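Local atomic coordinates of aminotransferase class I and II (PDB entry 3OP7), a protein that probably transfers amino groups using pyridoxal phosphate bound covalently to the protein, as class I and II aminotransferases do. Residues E10-V15 and G331-P336; P318-C323 and G337-R342. All blocks are in the same frame, centred on the assembly; numbering follows the deposited sequence.

Contact 1: residues E10-V15 and G331-P336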
loop_
_atom_site.group_PDB
_atom_site.type_symbol
_atom_site.label_atom_id
_atom_site.label_comp_id
_atom_site.label_asym_id
_atom_site.label_seq_id
_atom_site.Cartn_x
_atom_site.Cartn_y
_atom_site.Cartn_z
ATOM N N GLU A 10 8.445 -0.340 -14.257
ATOM C CA GLU A 10 7.460 0.741 -14.083
ATOM C C GLU A 10 7.721 1.990 -14.953
ATOM O O GLU A 10 6.821 2.531 -15.628
ATOM C CB GLU A 10 7.381 1.150 -12.574
ATOM C CG GLU A 10 6.325 2.179 -12.292
ATOM C CD GLU A 10 6.217 2.536 -10.772
ATOM O OE1 GLU A 10 7.034 2.048 -9.995
ATOM O OE2 GLU A 10 5.296 3.314 -10.429
ATOM N N GLU A 11 8.965 2.460 -14.956
ATOM C CA GLU A 11 9.324 3.644 -15.702
ATOM C C GLU A 11 9.075 3.367 -17.207
ATOM O O GLU A 11 8.526 4.200 -17.929
ATOM C CB GLU A 11 10.801 3.987 -15.440
ATOM C CG GLU A 11 11.247 5.364 -16.006
ATOM C CD GLU A 11 11.659 5.330 -17.489
ATOM O OE1 GLU A 11 12.048 4.240 -17.984
ATOM O OE2 GLU A 11 11.578 6.396 -18.175
ATOM N N TRP A 12 9.485 2.187 -17.660
ATOM C CA TRP A 12 9.265 1.802 -19.072
ATOM C C TRP A 12 7.772 1.820 -19.409
ATOM O O TRP A 12 7.387 2.456 -20.386
ATOM C CB TRP A 12 9.828 0.411 -19.326
ATOM C CG TRP A 12 9.461 -0.147 -20.656
ATOM C CD1 TRP A 12 8.479 -1.058 -20.914
ATOM C CD2 TRP A 12 10.114 0.117 -21.893
ATOM N NE1 TRP A 12 8.459 -1.349 -22.275
ATOM C CE2 TRP A 12 9.451 -0.631 -22.890
ATOM C CE3 TRP A 12 11.157 0.966 -22.268
ATOM C CZ2 TRP A 12 9.834 -0.579 -24.242
ATOM C CZ3 TRP A 12 11.552 1.006 -23.596
ATOM C CH2 TRP A 12 10.873 0.251 -24.572
ATOM N N LEU A 13 6.966 1.131 -18.600
ATOM C CA LEU A 13 5.512 1.098 -18.805
ATOM C C LEU A 13 4.878 2.490 -18.685
ATOM O O LEU A 13 4.023 2.851 -19.518
ATOM C CB LEU A 13 4.820 0.102 -17.889
ATOM C CG LEU A 13 5.241 -1.355 -18.083
ATOM C CD1 LEU A 13 4.669 -2.293 -17.052
ATOM C CD2 LEU A 13 4.913 -1.839 -19.549
ATOM N N ASN A 14 5.266 3.282 -17.670
ATOM C CA ASN A 14 4.743 4.649 -17.570
ATOM C C ASN A 14 4.887 5.423 -18.884
ATOM O O ASN A 14 3.953 6.107 -19.333
ATOM C CB ASN A 14 5.462 5.453 -16.476
ATOM C CG ASN A 14 5.045 5.071 -15.078
ATOM O OD1 ASN A 14 4.014 4.428 -14.855
ATOM N ND2 ASN A 14 5.863 5.461 -14.111
ATOM N N VAL A 15 6.067 5.322 -19.509
ATOM C CA VAL A 15 6.355 6.083 -20.720
ATOM C C VAL A 15 5.630 5.506 -21.955
ATOM O O VAL A 15 5.129 6.280 -22.783
ATOM C CB VAL A 15 7.867 6.205 -21.000
ATOM C CG1 VAL A 15 8.141 6.890 -22.368
ATOM C CG2 VAL A 15 8.562 6.984 -19.910
ATOM N N GLY A 331 3.756 -0.983 -33.238
ATOM C CA GLY A 331 2.878 -0.849 -32.107
ATOM C C GLY A 331 2.888 -2.002 -31.112
ATOM O O GLY A 331 1.977 -2.094 -30.310
ATOM N N VAL A 332 3.919 -2.854 -31.151
ATOM C CA VAL A 332 4.032 -4.011 -30.274
ATOM C C VAL A 332 4.860 -3.633 -29.034
ATOM O O VAL A 332 5.972 -3.095 -29.149
ATOM C CB VAL A 332 4.710 -5.234 -30.993
ATOM C CG1 VAL A 332 4.857 -6.425 -30.045
ATOM C CG2 VAL A 332 3.940 -5.643 -32.259
ATOM N N LEU A 333 4.305 -3.863 -27.863
ATOM C CA LEU A 333 5.009 -3.519 -26.619
ATOM C C LEU A 333 5.505 -4.769 -25.931
ATOM O O LEU A 333 4.732 -5.696 -25.670
ATOM C CB LEU A 333 4.131 -2.708 -25.679
ATOM C CG LEU A 333 4.840 -2.130 -24.426
ATOM C CD1 LEU A 333 5.817 -1.012 -24.813
ATOM C CD2 LEU A 333 3.830 -1.650 -23.397
ATOM N N LEU A 334 6.819 -4.767 -25.658
ATOM C CA LEU A 334 7.509 -5.771 -24.867
ATOM C C LEU A 334 8.213 -4.999 -23.756
ATOM O O LEU A 334 8.187 -3.746 -23.763
ATOM C CB LEU A 334 8.572 -6.471 -25.746
ATOM C CG LEU A 334 8.056 -7.381 -26.871
ATOM C CD1 LEU A 334 9.172 -7.712 -27.859
ATOM C CD2 LEU A 334 7.518 -8.649 -26.258
ATOM N N VAL A 335 8.862 -5.709 -22.832
ATOM C CA VAL A 335 9.771 -5.061 -21.866
ATOM C C VAL A 335 11.193 -5.510 -22.197
ATOM O O VAL A 335 11.469 -6.708 -22.203
ATOM C CB VAL A 335 9.431 -5.337 -20.419
ATOM C CG1 VAL A 335 10.407 -4.516 -19.477
ATOM C CG2 VAL A 335 7.951 -4.966 -20.156
ATOM N N PRO A 336 12.084 -4.557 -22.516
ATOM C CA PRO A 336 13.418 -4.997 -22.937
ATOM C C PRO A 336 14.264 -5.492 -21.779
ATOM O O PRO A 336 14.084 -5.029 -20.628
ATOM C CB PRO A 336 14.047 -3.727 -23.527
ATOM C CG PRO A 336 13.375 -2.607 -22.833
ATOM C CD PRO A 336 11.955 -3.091 -22.572
#
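The indole of Trp12 meets the chain of Leu334 to Pro336 with both a polar and an apolar contact. Its NE1 donates to Leu334 O at 2.8 Å. Trp12 NE1 lies in the carbonyl plane of Leu334, but the oxygen sits 30° out of the indole plane, in keeping with the bent N-H...O angle of 130°. Pro336 lies over one indole face, its CD 3.6 Å from the centroid of the six-membered ring and close to the normal, a CH-pi contact. Leu333 CD1 approaches obliquely, 3.7 Å from Trp12 NE1, and Val335 CG2 is 4.0 Å from Trp12 CD1. With CG anti to the backbone N (chi1 171°), the indole leaves helix 8-16 toward the strand. From the next residue of the helix, Leu13 CD2 touches Leu333 CD2 at 4.0 Å. Further out, Trp12 also packs on Leu324 of helix 319-330, and Leu333 pairs through its backbone with Tyr22 and Ile24. Elsewhere on the helix, Asn14 ND2 bonds Arg245 O of the second subunit. Such an N-terminal helix, laid between the C-terminal small domain and the partner subunit, is consistent with the fold type I aminotransferase dimer.

Contact 2: residues P318-C323 and G337-R342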
loop_
_atom_site.group_PDB
_atom_site.type_symbol
_atom_site.label_atom_id
_atom_site.label_comp_id
_atom_site.label_asym_id
_atom_site.label_seq_id
_atom_site.Cartn_x
_atom_site.Cartn_y
_atom_site.Cartn_z
ATOM N N PRO A 318 21.083 -2.984 -28.759
ATOM C CA PRO A 318 20.472 -2.941 -27.416
ATOM C C PRO A 318 18.962 -3.215 -27.481
ATOM O O PRO A 318 18.281 -2.762 -28.411
ATOM C CB PRO A 318 20.792 -1.529 -26.924
ATOM C CG PRO A 318 22.069 -1.160 -27.658
ATOM C CD PRO A 318 21.908 -1.792 -29.032
HETATM N N MSE A 319 18.456 -4.016 -26.552
HETATM C CA MSE A 319 17.030 -4.373 -26.599
HETATM C C MSE A 319 16.123 -3.186 -26.309
HETATM O O MSE A 319 14.950 -3.176 -26.734
HETATM C CB MSE A 319 16.701 -5.521 -25.630
HETATM C CG MSE A 319 17.102 -6.881 -26.151
HETATM SE SE MSE A 319 16.247 -7.359 -27.831
HETATM C CE MSE A 319 17.789 -7.143 -28.953
ATOM N N GLU A 320 16.606 -2.204 -25.551
ATOM C CA GLU A 320 15.782 -1.008 -25.330
ATOM C C GLU A 320 15.561 -0.301 -26.675
ATOM O O GLU A 320 14.444 0.086 -27.002
ATOM C CB GLU A 320 16.391 -0.081 -24.282
ATOM C CG GLU A 320 15.644 1.257 -24.108
ATOM C CD GLU A 320 15.134 1.529 -22.684
ATOM O OE1 GLU A 320 15.319 0.716 -21.767
ATOM O OE2 GLU A 320 14.474 2.580 -22.512
ATOM N N ASP A 321 16.603 -0.170 -27.485
ATOM C CA ASP A 321 16.441 0.423 -28.801
ATOM C C ASP A 321 15.533 -0.475 -29.693
ATOM O O ASP A 321 14.660 0.024 -30.429
ATOM C CB ASP A 321 17.798 0.592 -29.493
ATOM C CG ASP A 321 18.744 1.599 -28.792
ATOM O OD1 ASP A 321 18.370 2.288 -27.828
ATOM O OD2 ASP A 321 19.898 1.716 -29.264
ATOM N N PHE A 322 15.746 -1.793 -29.630
ATOM C CA PHE A 322 14.966 -2.749 -30.426
ATOM C C PHE A 322 13.485 -2.629 -30.084
ATOM O O PHE A 322 12.627 -2.542 -30.960
ATOM C CB PHE A 322 15.446 -4.153 -30.112
ATOM C CG PHE A 322 14.720 -5.246 -30.841
ATOM C CD1 PHE A 322 13.564 -5.805 -30.315
ATOM C CD2 PHE A 322 15.237 -5.772 -32.003
ATOM C CE1 PHE A 322 12.919 -6.845 -30.964
ATOM C CE2 PHE A 322 14.594 -6.815 -32.667
ATOM C CZ PHE A 322 13.445 -7.350 -32.151
ATOM N N CYS A 323 13.186 -2.651 -28.797
ATOM C CA CYS A 323 11.801 -2.537 -28.366
ATOM C C CYS A 323 11.159 -1.165 -28.643
ATOM O O CYS A 323 9.960 -1.098 -28.918
ATOM C CB CYS A 323 11.673 -2.868 -26.883
ATOM S SG CYS A 323 11.933 -4.647 -26.518
ATOM N N GLY A 337 15.189 -6.405 -22.099
ATOM C CA GLY A 337 15.929 -7.152 -21.097
ATOM C C GLY A 337 16.861 -6.346 -20.210
ATOM O O GLY A 337 17.122 -6.757 -19.089
ATOM N N ASN A 338 17.362 -5.221 -20.711
ATOM C CA ASN A 338 18.200 -4.324 -19.908
ATOM C C ASN A 338 17.478 -3.794 -18.680
ATOM O O ASN A 338 18.125 -3.398 -17.716
ATOM C CB ASN A 338 18.703 -3.149 -20.754
ATOM C CG ASN A 338 17.559 -2.305 -21.271
ATOM O OD1 ASN A 338 16.688 -2.826 -21.950
ATOM N ND2 ASN A 338 17.541 -1.019 -20.933
ATOM N N ARG A 339 16.144 -3.781 -18.696
ATOM C CA ARG A 339 15.371 -3.380 -17.510
ATOM C C ARG A 339 15.450 -4.426 -16.379
ATOM O O ARG A 339 15.027 -4.133 -15.235
ATOM C CB ARG A 339 13.907 -3.098 -17.870
ATOM C CG ARG A 339 13.689 -1.987 -18.914
ATOM C CD ARG A 339 14.214 -0.661 -18.405
ATOM N NE ARG A 339 14.115 0.485 -19.311
ATOM C CZ ARG A 339 13.566 1.655 -19.002
ATOM N NH1 ARG A 339 12.988 1.851 -17.803
ATOM N NH2 ARG A 339 13.610 2.642 -19.879
ATOM N N PHE A 340 15.966 -5.609 -16.704
ATOM C CA PHE A 340 16.305 -6.689 -15.755
ATOM C C PHE A 340 17.836 -6.960 -15.693
ATOM O O PHE A 340 18.281 -8.004 -15.213
ATOM C CB PHE A 340 15.546 -7.977 -16.151
ATOM C CG PHE A 340 14.089 -7.763 -16.463
ATOM C CD1 PHE A 340 13.677 -7.452 -17.752
ATOM C CD2 PHE A 340 13.116 -7.845 -15.468
ATOM C CE1 PHE A 340 12.331 -7.227 -18.044
ATOM C CE2 PHE A 340 11.766 -7.615 -15.751
ATOM C CZ PHE A 340 11.372 -7.313 -17.043
ATOM N N GLU A 341 18.646 -6.013 -16.176
ATOM C CA GLU A 341 20.080 -6.162 -16.315
ATOM C C GLU A 341 20.498 -7.448 -17.033
ATOM O O GLU A 341 21.558 -8.005 -16.763
ATOM C CB GLU A 341 20.839 -5.976 -14.982
ATOM C CG GLU A 341 22.308 -5.466 -15.211
ATOM C CD GLU A 341 23.149 -5.297 -13.931
ATOM O OE1 GLU A 341 22.615 -5.499 -12.818
ATOM O OE2 GLU A 341 24.365 -4.980 -14.049
ATOM N N ARG A 342 19.695 -7.875 -18.004
ATOM C CA ARG A 342 20.106 -8.932 -18.936
ATOM C C ARG A 342 19.709 -8.540 -20.347
ATOM O O ARG A 342 18.651 -8.954 -20.848
ATOM C CB ARG A 342 19.437 -10.258 -18.596
ATOM C CG ARG A 342 19.928 -10.918 -17.315
ATOM C CD ARG A 342 21.260 -11.680 -17.526
ATOM N NE ARG A 342 21.570 -12.598 -16.402
ATOM C CZ ARG A 342 22.026 -12.213 -15.218
ATOM N NH1 ARG A 342 22.232 -10.907 -14.989
ATOM N NH2 ARG A 342 22.288 -13.133 -14.251
#
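Met319, a selenomethionine, opens the contact where helix 319-330 begins: its CB lies 3.9 Å from Gly337 N, while chi1 of -78° and bends further out carry the rest of the chain away from the loop.

Glu320 follows and supplies the polar grip. Its CG is anti to the backbone N (chi1 174°), and a bend at chi2 presents the carboxylate to Arg339, which holds it side-on with two nitrogens. Arg339 NE donates to Glu320 OE1 at 2.7 Å and Arg339 NH2 to Glu320 OE2 at 2.8 Å, each meeting a syn lone pair. The two flat groups are nearly coplanar, 13° apart, which lets both N-H groups point at the carboxylate oxygens. Glu320 OE1 takes a second donor, Asn338 ND2, at 2.9 Å; this nitrogen comes from the anti side but somewhat out of the carboxylate plane, while the oxygen lies in the amide plane and the bond is almost straight. Three bonds thus fix the carboxylate's rotation. Arg339 NH1 turns to Glu11 and Gly8 O, so the guanidinium bridges two carboxylates, and Glu11 and Glu320 both help to set its orientation.

Across the contact, the 3-10 turn 337-339 is tied by Phe340 N and Arg342 N, which reach Gly337 O from opposite faces of its plane. The pair joins the start of helix 319-330 to the loop between strands 335-336 and 345-348; Trp12 of helix 8-16 packs on both Glu320 and Arg339, and Met319 rests on Pro336 and Val346 of the two strands.

In the fold
The centres of contacts 1 and 2 are about 10 Å apart, on the same side of the chain's centre. Their segments interleave: 10-15 comes first, then 318-323, 331-336 and 337-342, so helix 319-330 leads through Gly331 into strands 332-333 and 335-336 and on to the loop. Strand 335-336 is an edge of the four-stranded antiparallel sheet, whereas 332-333 pairs in parallel with 22-23. The contacts meet directly through the salt bridge from Glu11 OE1 to Arg339 NH1 (2.6 Å) and through Pro336 CB packed against Met319 O (3.4 Å). The N-terminal helix is thereby joined to the C-terminal region by contact 1 and, through Glu11, to the loop of contact 2, despite more than 300 intervening residues.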